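Periplasmic binding protein (Veillonella parvula, PDB 4MO9) probably captures an iron complex or similar solute outside the cell membrane and hands it to an ABC transporter for uptake. Local coordinates at residues F106-V111 / A135-A140; S156-I161 / E176-Y181; F278-D283 / S361-M366. One frame throughout, in Å; residues are numbered along the deposited sequence.

Contact 1 and helix 154-168 of contact 2 belong to the N-terminal lobe, built round the parallel sheet of strands 67-69, 41-42, 118-122 and 143-147; helix 171-194 of contact 2 is probably the interlobe helix. The two contacts share no helix. Contact 1 sits far out, its centre about 27 Å from the centre of the chain: a small apolar core under an exposed salt bridge. Contact 2 is a buried helix pair carried by a ring pair, isoleucines and one water. Contact 3, across the chain's centre from contact 1, joins loop 278-281 and the start of helix 282-295 to the run leading into edge strand 365-367, through a T-shaped aromatic pair, a glycine and aliphatic packing.

Contact 1 (F106-V111 / A135-A140); sequences FNAEQV and AKMDAA
The carboxylate of Glu109 is the flat group that reaches across to Lys136: NZ of the lysine donates to Glu109 OE2 at 3.2 Å, and OE2 accepts with its syn lone pair, the one on the side of OE1. OE1 itself stays 4.1 Å from Lys136 NZ, so the salt bridge is gripped by one oxygen. A second flat group, the amide of Asn107, serves its own helix: OD1 accepts from Gln110 N at 3.0 Å, with the donor above the carbonyl plane, 45° out of it. This is an N-cap bond, which closes the first turn of helix 108-112. The ring of Phe106, just before the cap, packs on Ile101 and Ala133. Glu109 reaches the lysine through a bend at chi2 (72°), while the lysine chain runs extended beyond CG and crosses it obliquely. On the way Lys136 CD passes 3.5 Å from Ala108 CB, so the aliphatic part of the lysine roofs the alanine before its charge meets the acid at the surface.

The two helices are connections of the parallel sheet in the N-terminal lobe of a periplasmic binding protein: helix 108-112 leads into strand 118-122, and helix 134-139 into the neighbouring strand 143-147. Between them the buried side belongs to Met137, modelled as selenomethionine. Its chain bends at chi2 and chi3, which folds the methyl back onto Ala108, with CE 3.7 Å from Ala108 CB and 3.9 Å from Ala108 O. The selenium faces Val111, 4.2 Å from CG1, and the same side chain touches Val112 one residue on. Val111 in turn packs on Val98, which carries the apolar layer into the adjoining loop. On the other side of helix 134-139, Asp138 forms a salt bridge with Lys134.

Contact 2 (S156-I161 / E176-Y181); sequences SHQKSI and EISKFY
His157 leans its imidazole over the phenol end of Tyr181. From the base outward, CB lies 3.8 Å from Tyr181 CE2, CG lies near CZ, and ND1 comes to 3.2 Å from Tyr181 CZ. The planes are nearly parallel, at 13°, but slid apart, so the rings barely overlap; instead CD2, CE1 and NE2 ring Tyr181 OH, which sits over the centre of the imidazole, 3.3 Å from His157 CE1. At the tip, NE2 makes a weak hydrogen bond to Glu152. Tyr181 CG lies opposite the backbone N (chi1 -175°), which sends the phenol across to the histidine, and OH is hydrogen-bonded to Asp323. An alanine instead of His157 would probably open a gap over the end of the tyrosine and leave Glu152 without its weak partner. One turn along, Ile161 CD1 meets Ile177 CG2 at 4.0 Å. On the partly exposed side a water bonds Ser178 OG and donates to Gln158 O at 3.0 Å. The axes of 156-161 and 176-181 approach to 9.4 Å and run nearly antiparallel (164°), consistent with helix 171-194 being the long helix that links the lobes in TroA-like binding proteins.

Contact 3 (F278-D283 / S361-M366); sequences FEATED and SGIWFM
Trp364 drives the edge of its six-membered ring at the face of Phe278, an edge-to-face pair with planes at 86° and centroids 5.1 Å apart. CZ2 of the tryptophan is nearest, 3.6 Å from Phe278 CE2, and stands offset toward the rim of the phenyl face. In the plane of the phenyl ring, at its edge, Ser361 OG lies 3.6 Å from Phe278 CD1. Beside this pair the two backbones close up, Gly362 CA to Phe278 CA 4.1 Å. A side chain on Gly362 would run into Phe278 CA, and with phi positive (88°) a CB would also press on the carbonyl oxygen of Ser361. Further along, Ile363 CB packs 4.0 Å from Ala280 CB, and the CG1 branch of the isoleucine lies against the alanine's carbonyl oxygen. At the far end Glu282 sets its carboxylate against the methyl of Met366, modelled as selenomethionine, with Glu282 OE2 3.2 Å from Met366 CE; the chi2 bend of Glu282 (75°) helps bring that group over the methyl. OE2 of Glu282 also has a weak hydrogen bond to Gln286.

In the second shell, Trp364 NE1 donates to Ser361 O at 2.8 Å, which ties the indole back to the backbone three residues earlier and fixes its rotation. Its rings also meet those of His314 and Tyr360. Phe278 is stacked with His84, and its backbone N bonds to Asp80, both on helix 79-88 of the N-terminal lobe, where Lys83 forms a salt bridge with Glu279. Ile363 is tied by backbone bonding to Gly277, and Met366 to Ser312 in strand 310-313. The arrangement sets loop 278-281 between the run 361-364, which leads into edge strand 365-367, and helix 79-88, consistent with the interlobe boundary of a two-lobed periplasmic binding protein.

Contact 1 (F106-V111 / A135-A140)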
# COMPACT_ATOMS: atom_id res chain seq x y z
N PHE A 106 4.32 -22.30 -1.41
CA PHE A 106 4.26 -22.42 0.04
C PHE A 106 4.36 -23.88 0.45
O PHE A 106 3.57 -24.72 0.00
CB PHE A 106 2.99 -21.81 0.62
CG PHE A 106 3.03 -21.65 2.11
CD1 PHE A 106 2.56 -22.65 2.96
CD2 PHE A 106 3.57 -20.50 2.68
CE1 PHE A 106 2.62 -22.49 4.32
CE2 PHE A 106 3.62 -20.34 4.04
CZ PHE A 106 3.15 -21.34 4.87
N ASN A 107 5.34 -24.17 1.31
CA ASN A 107 5.56 -25.51 1.82
C ASN A 107 5.48 -25.45 3.33
O ASN A 107 6.39 -24.92 3.98
CB ASN A 107 6.93 -26.03 1.36
CG ASN A 107 7.20 -27.47 1.80
OD1 ASN A 107 7.01 -27.83 2.96
ND2 ASN A 107 7.65 -28.30 0.86
N ALA A 108 4.40 -25.96 3.90
CA ALA A 108 4.15 -25.85 5.34
C ALA A 108 5.27 -26.48 6.17
O ALA A 108 5.68 -25.92 7.19
CB ALA A 108 2.81 -26.46 5.69
N GLU A 109 5.75 -27.65 5.74
CA GLU A 109 6.82 -28.35 6.45
C GLU A 109 8.13 -27.54 6.46
O GLU A 109 8.88 -27.58 7.44
CB GLU A 109 7.05 -29.74 5.84
CG GLU A 109 5.95 -30.76 6.14
CD GLU A 109 4.65 -30.49 5.39
OE1 GLU A 109 4.70 -29.88 4.30
OE2 GLU A 109 3.57 -30.87 5.91
N GLN A 110 8.40 -26.83 5.38
CA GLN A 110 9.61 -25.99 5.30
C GLN A 110 9.51 -24.83 6.29
O GLN A 110 10.49 -24.45 6.94
CB GLN A 110 9.81 -25.47 3.87
CG GLN A 110 11.10 -24.68 3.65
CD GLN A 110 10.92 -23.17 3.75
OE1 GLN A 110 11.89 -22.42 3.87
NE2 GLN A 110 9.67 -22.72 3.68
N VAL A 111 8.30 -24.29 6.42
CA VAL A 111 8.08 -23.19 7.35
C VAL A 111 8.18 -23.66 8.80
O VAL A 111 8.88 -23.03 9.61
CB VAL A 111 6.71 -22.53 7.11
CG1 VAL A 111 6.47 -21.46 8.16
CG2 VAL A 111 6.65 -21.95 5.70
N ALA A 135 -4.04 -25.29 9.98
CA ALA A 135 -4.06 -26.51 10.79
C ALA A 135 -2.64 -26.99 11.06
O ALA A 135 -2.33 -27.45 12.17
CB ALA A 135 -4.89 -27.60 10.13
N LYS A 136 -1.77 -26.87 10.06
CA LYS A 136 -0.39 -27.30 10.22
C LYS A 136 0.40 -26.35 11.12
O LYS A 136 1.25 -26.80 11.91
CB LYS A 136 0.29 -27.48 8.85
CG LYS A 136 -0.28 -28.66 8.07
CD LYS A 136 0.49 -28.90 6.79
CE LYS A 136 -0.07 -30.10 6.03
NZ LYS A 136 0.63 -30.25 4.71
N MSE A 137 0.09 -25.07 11.02
CA MSE A 137 0.72 -24.07 11.88
C MSE A 137 0.28 -24.30 13.34
O MSE A 137 1.12 -24.30 14.26
CB MSE A 137 0.35 -22.65 11.43
CG MSE A 137 0.72 -22.30 9.96
SE MSE A 137 2.63 -22.40 9.60
CE MSE A 137 2.59 -24.05 8.55
N ASP A 138 -1.02 -24.52 13.53
CA ASP A 138 -1.57 -24.83 14.86
C ASP A 138 -0.91 -26.07 15.47
O ASP A 138 -0.45 -26.07 16.62
CB ASP A 138 -3.09 -25.06 14.77
CG ASP A 138 -3.88 -23.78 14.47
OD1 ASP A 138 -3.32 -22.67 14.57
OD2 ASP A 138 -5.08 -23.89 14.16
N ALA A 139 -0.88 -27.15 14.69
CA ALA A 139 -0.27 -28.40 15.14
C ALA A 139 1.18 -28.20 15.60
O ALA A 139 1.63 -28.89 16.51
CB ALA A 139 -0.34 -29.45 14.04
N ALA A 140 1.89 -27.26 14.99
CA ALA A 140 3.30 -27.02 15.31
C ALA A 140 3.49 -26.01 16.44
O ALA A 140 4.62 -25.72 16.84
CB ALA A 140 4.05 -26.55 14.07

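Contact 2 (S156-I161 / E176-Y181)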
# COMPACT_ATOMS: atom_id res chain seq x y z
N SER A 156 -9.16 -0.52 11.87
CA SER A 156 -8.41 -1.69 11.42
C SER A 156 -6.91 -1.40 11.34
O SER A 156 -6.09 -2.25 11.70
CB SER A 156 -8.91 -2.18 10.06
OG SER A 156 -10.22 -2.71 10.18
N HIS A 157 -6.55 -0.22 10.86
CA HIS A 157 -5.14 0.17 10.83
C HIS A 157 -4.61 0.28 12.26
O HIS A 157 -3.54 -0.24 12.56
CB HIS A 157 -4.94 1.50 10.12
CG HIS A 157 -4.63 1.36 8.66
ND1 HIS A 157 -3.40 1.71 8.12
CD2 HIS A 157 -5.38 0.91 7.63
CE1 HIS A 157 -3.42 1.48 6.82
NE2 HIS A 157 -4.60 0.99 6.50
N GLN A 158 -5.35 0.97 13.13
CA GLN A 158 -4.92 1.12 14.52
C GLN A 158 -4.74 -0.24 15.20
O GLN A 158 -3.76 -0.48 15.93
CB GLN A 158 -5.93 1.96 15.30
CG GLN A 158 -6.03 3.43 14.84
CD GLN A 158 -7.08 4.20 15.62
OE1 GLN A 158 -8.07 3.62 16.10
NE2 GLN A 158 -6.86 5.51 15.78
N LYS A 159 -5.71 -1.13 15.01
CA LYS A 159 -5.68 -2.40 15.71
C LYS A 159 -4.55 -3.25 15.13
O LYS A 159 -3.88 -3.97 15.86
CB LYS A 159 -7.04 -3.11 15.60
CG LYS A 159 -7.33 -4.13 16.68
CD LYS A 159 -7.76 -3.48 18.00
CE LYS A 159 -8.05 -4.55 19.07
NZ LYS A 159 -8.49 -4.02 20.41
N SER A 160 -4.32 -3.14 13.83
CA SER A 160 -3.24 -3.89 13.19
C SER A 160 -1.88 -3.45 13.70
O SER A 160 -1.06 -4.30 14.08
CB SER A 160 -3.32 -3.73 11.67
OG SER A 160 -4.57 -4.24 11.21
N ILE A 161 -1.65 -2.14 13.70
CA ILE A 161 -0.41 -1.58 14.25
C ILE A 161 -0.23 -2.01 15.71
O ILE A 161 0.85 -2.42 16.14
CB ILE A 161 -0.43 -0.05 14.16
CG1 ILE A 161 -0.40 0.39 12.69
CG2 ILE A 161 0.75 0.58 14.94
CD1 ILE A 161 -0.69 1.88 12.47
N GLU A 176 3.19 5.42 18.88
CA GLU A 176 3.65 6.57 18.10
C GLU A 176 3.23 6.44 16.65
O GLU A 176 2.83 7.41 16.01
CB GLU A 176 5.16 6.69 18.14
CG GLU A 176 5.77 6.83 19.52
CD GLU A 176 7.27 6.65 19.48
OE1 GLU A 176 7.87 6.98 18.43
OE2 GLU A 176 7.85 6.16 20.49
N ILE A 177 3.36 5.23 16.11
CA ILE A 177 3.05 5.00 14.70
C ILE A 177 1.55 5.16 14.46
O ILE A 177 1.14 5.77 13.47
CB ILE A 177 3.54 3.61 14.23
CG1 ILE A 177 5.08 3.56 14.28
CG2 ILE A 177 3.05 3.30 12.82
CD1 ILE A 177 5.66 2.13 14.11
N SER A 178 0.75 4.63 15.38
CA SER A 178 -0.70 4.73 15.32
C SER A 178 -1.17 6.19 15.40
O SER A 178 -2.09 6.60 14.68
CB SER A 178 -1.33 3.94 16.46
OG SER A 178 -2.74 3.93 16.33
N LYS A 179 -0.53 6.97 16.26
CA LYS A 179 -0.91 8.38 16.39
C LYS A 179 -0.47 9.17 15.17
O LYS A 179 -1.19 10.06 14.71
CB LYS A 179 -0.34 8.98 17.68
CG LYS A 179 -1.04 8.47 18.94
CD LYS A 179 -0.38 9.03 20.19
CE LYS A 179 -1.06 8.50 21.45
NZ LYS A 179 -0.43 9.09 22.65
N PHE A 180 0.71 8.86 14.64
CA PHE A 180 1.17 9.49 13.40
C PHE A 180 0.14 9.28 12.30
O PHE A 180 -0.20 10.21 11.55
CB PHE A 180 2.51 8.88 12.96
CG PHE A 180 3.04 9.41 11.66
CD1 PHE A 180 4.01 10.42 11.65
CD2 PHE A 180 2.60 8.90 10.44
CE1 PHE A 180 4.51 10.92 10.44
CE2 PHE A 180 3.10 9.40 9.23
CZ PHE A 180 4.06 10.41 9.23
N TYR A 181 -0.31 8.04 12.17
CA TYR A 181 -1.28 7.66 11.14
C TYR A 181 -2.62 8.33 11.41
O TYR A 181 -3.25 8.89 10.48
CB TYR A 181 -1.48 6.14 11.13
CG TYR A 181 -2.39 5.69 10.01
CD1 TYR A 181 -1.87 5.40 8.74
CD2 TYR A 181 -3.76 5.55 10.20
CE1 TYR A 181 -2.69 5.00 7.70
CE2 TYR A 181 -4.59 5.14 9.17
CZ TYR A 181 -4.05 4.86 7.92
OH TYR A 181 -4.88 4.46 6.89
O HOH W 1 -3.27 1.81 17.82

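Contact 3 (F278-D283 / S361-M366)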
# COMPACT_ATOMS: atom_id res chain seq x y z
N PHE A 278 11.59 3.99 -6.09
CA PHE A 278 13.02 4.26 -5.87
C PHE A 278 13.82 4.40 -7.15
O PHE A 278 14.89 5.03 -7.15
CB PHE A 278 13.64 3.17 -4.99
CG PHE A 278 13.15 3.20 -3.57
CD1 PHE A 278 13.65 4.14 -2.67
CD2 PHE A 278 12.19 2.30 -3.14
CE1 PHE A 278 13.19 4.18 -1.36
CE2 PHE A 278 11.72 2.33 -1.83
CZ PHE A 278 12.23 3.27 -0.93
N GLU A 279 13.32 3.82 -8.24
CA GLU A 279 14.00 3.91 -9.53
C GLU A 279 13.19 4.81 -10.44
O GLU A 279 12.61 4.34 -11.42
CB GLU A 279 14.14 2.54 -10.18
CG GLU A 279 14.72 1.52 -9.26
CD GLU A 279 15.93 0.85 -9.84
OE1 GLU A 279 16.20 1.02 -11.06
OE2 GLU A 279 16.62 0.13 -9.08
N ALA A 280 13.16 6.09 -10.11
CA ALA A 280 12.33 7.04 -10.81
C ALA A 280 13.01 8.39 -10.71
O ALA A 280 13.61 8.71 -9.68
CB ALA A 280 10.96 7.10 -10.17
N THR A 281 12.94 9.17 -11.79
CA THR A 281 13.41 10.54 -11.74
C THR A 281 12.28 11.48 -12.15
O THR A 281 11.34 11.06 -12.83
CB THR A 281 14.60 10.77 -12.69
OG1 THR A 281 14.14 10.74 -14.04
CG2 THR A 281 15.65 9.68 -12.48
N GLU A 282 12.37 12.73 -11.72
CA GLU A 282 11.35 13.73 -12.04
C GLU A 282 11.11 13.85 -13.56
O GLU A 282 9.97 13.79 -14.02
CB GLU A 282 11.74 15.09 -11.45
CG GLU A 282 10.83 16.24 -11.82
CD GLU A 282 9.51 16.21 -11.07
OE1 GLU A 282 9.43 15.55 -10.01
OE2 GLU A 282 8.55 16.87 -11.54
N ASP A 283 12.18 13.98 -14.33
CA ASP A 283 12.06 14.15 -15.78
C ASP A 283 11.41 12.95 -16.47
O ASP A 283 10.54 13.11 -17.33
CB ASP A 283 13.43 14.43 -16.42
CG ASP A 283 13.94 15.82 -16.12
OD1 ASP A 283 13.15 16.63 -15.61
OD2 ASP A 283 15.12 16.11 -16.41
N SER A 361 13.98 8.13 -0.53
CA SER A 361 14.34 8.73 -1.82
C SER A 361 13.34 8.29 -2.90
O SER A 361 12.37 7.59 -2.60
CB SER A 361 15.76 8.36 -2.25
OG SER A 361 15.83 7.00 -2.62
N GLY A 362 13.57 8.71 -4.14
CA GLY A 362 12.68 8.34 -5.23
C GLY A 362 11.52 9.30 -5.40
O GLY A 362 11.48 10.35 -4.76
N ILE A 363 10.56 8.93 -6.25
CA ILE A 363 9.43 9.79 -6.60
C ILE A 363 8.12 9.02 -6.42
O ILE A 363 7.97 7.92 -6.97
CB ILE A 363 9.53 10.25 -8.08
CG1 ILE A 363 10.91 10.84 -8.38
CG2 ILE A 363 8.39 11.22 -8.42
CD1 ILE A 363 11.12 12.23 -7.85
N TRP A 364 7.18 9.59 -5.68
CA TRP A 364 6.01 8.83 -5.22
C TRP A 364 4.70 9.49 -5.60
O TRP A 364 3.64 8.86 -5.56
CB TRP A 364 6.10 8.63 -3.69
CG TRP A 364 7.37 7.96 -3.33
CD1 TRP A 364 8.58 8.55 -3.09
CD2 TRP A 364 7.58 6.54 -3.24
NE1 TRP A 364 9.53 7.58 -2.82
CE2 TRP A 364 8.94 6.34 -2.92
CE3 TRP A 364 6.76 5.42 -3.40
CZ2 TRP A 364 9.49 5.06 -2.74
CZ3 TRP A 364 7.30 4.16 -3.22
CH2 TRP A 364 8.65 3.99 -2.90
N PHE A 365 4.78 10.76 -5.98
CA PHE A 365 3.61 11.54 -6.37
C PHE A 365 4.02 12.45 -7.51
O PHE A 365 5.20 12.80 -7.65
CB PHE A 365 3.11 12.38 -5.20
CG PHE A 365 2.70 11.57 -4.00
CD1 PHE A 365 1.53 10.80 -4.03
CD2 PHE A 365 3.46 11.58 -2.84
CE1 PHE A 365 1.15 10.05 -2.92
CE2 PHE A 365 3.07 10.84 -1.72
CZ PHE A 365 1.92 10.08 -1.77
N MSE A 366 3.05 12.86 -8.33
CA MSE A 366 3.41 13.61 -9.52
C MSE A 366 2.24 14.37 -10.09
O MSE A 366 1.12 13.85 -10.17
CB MSE A 366 3.98 12.68 -10.58
CG MSE A 366 3.88 13.21 -11.98
SE MSE A 366 5.61 13.26 -12.79
CE MSE A 366 6.44 14.50 -11.52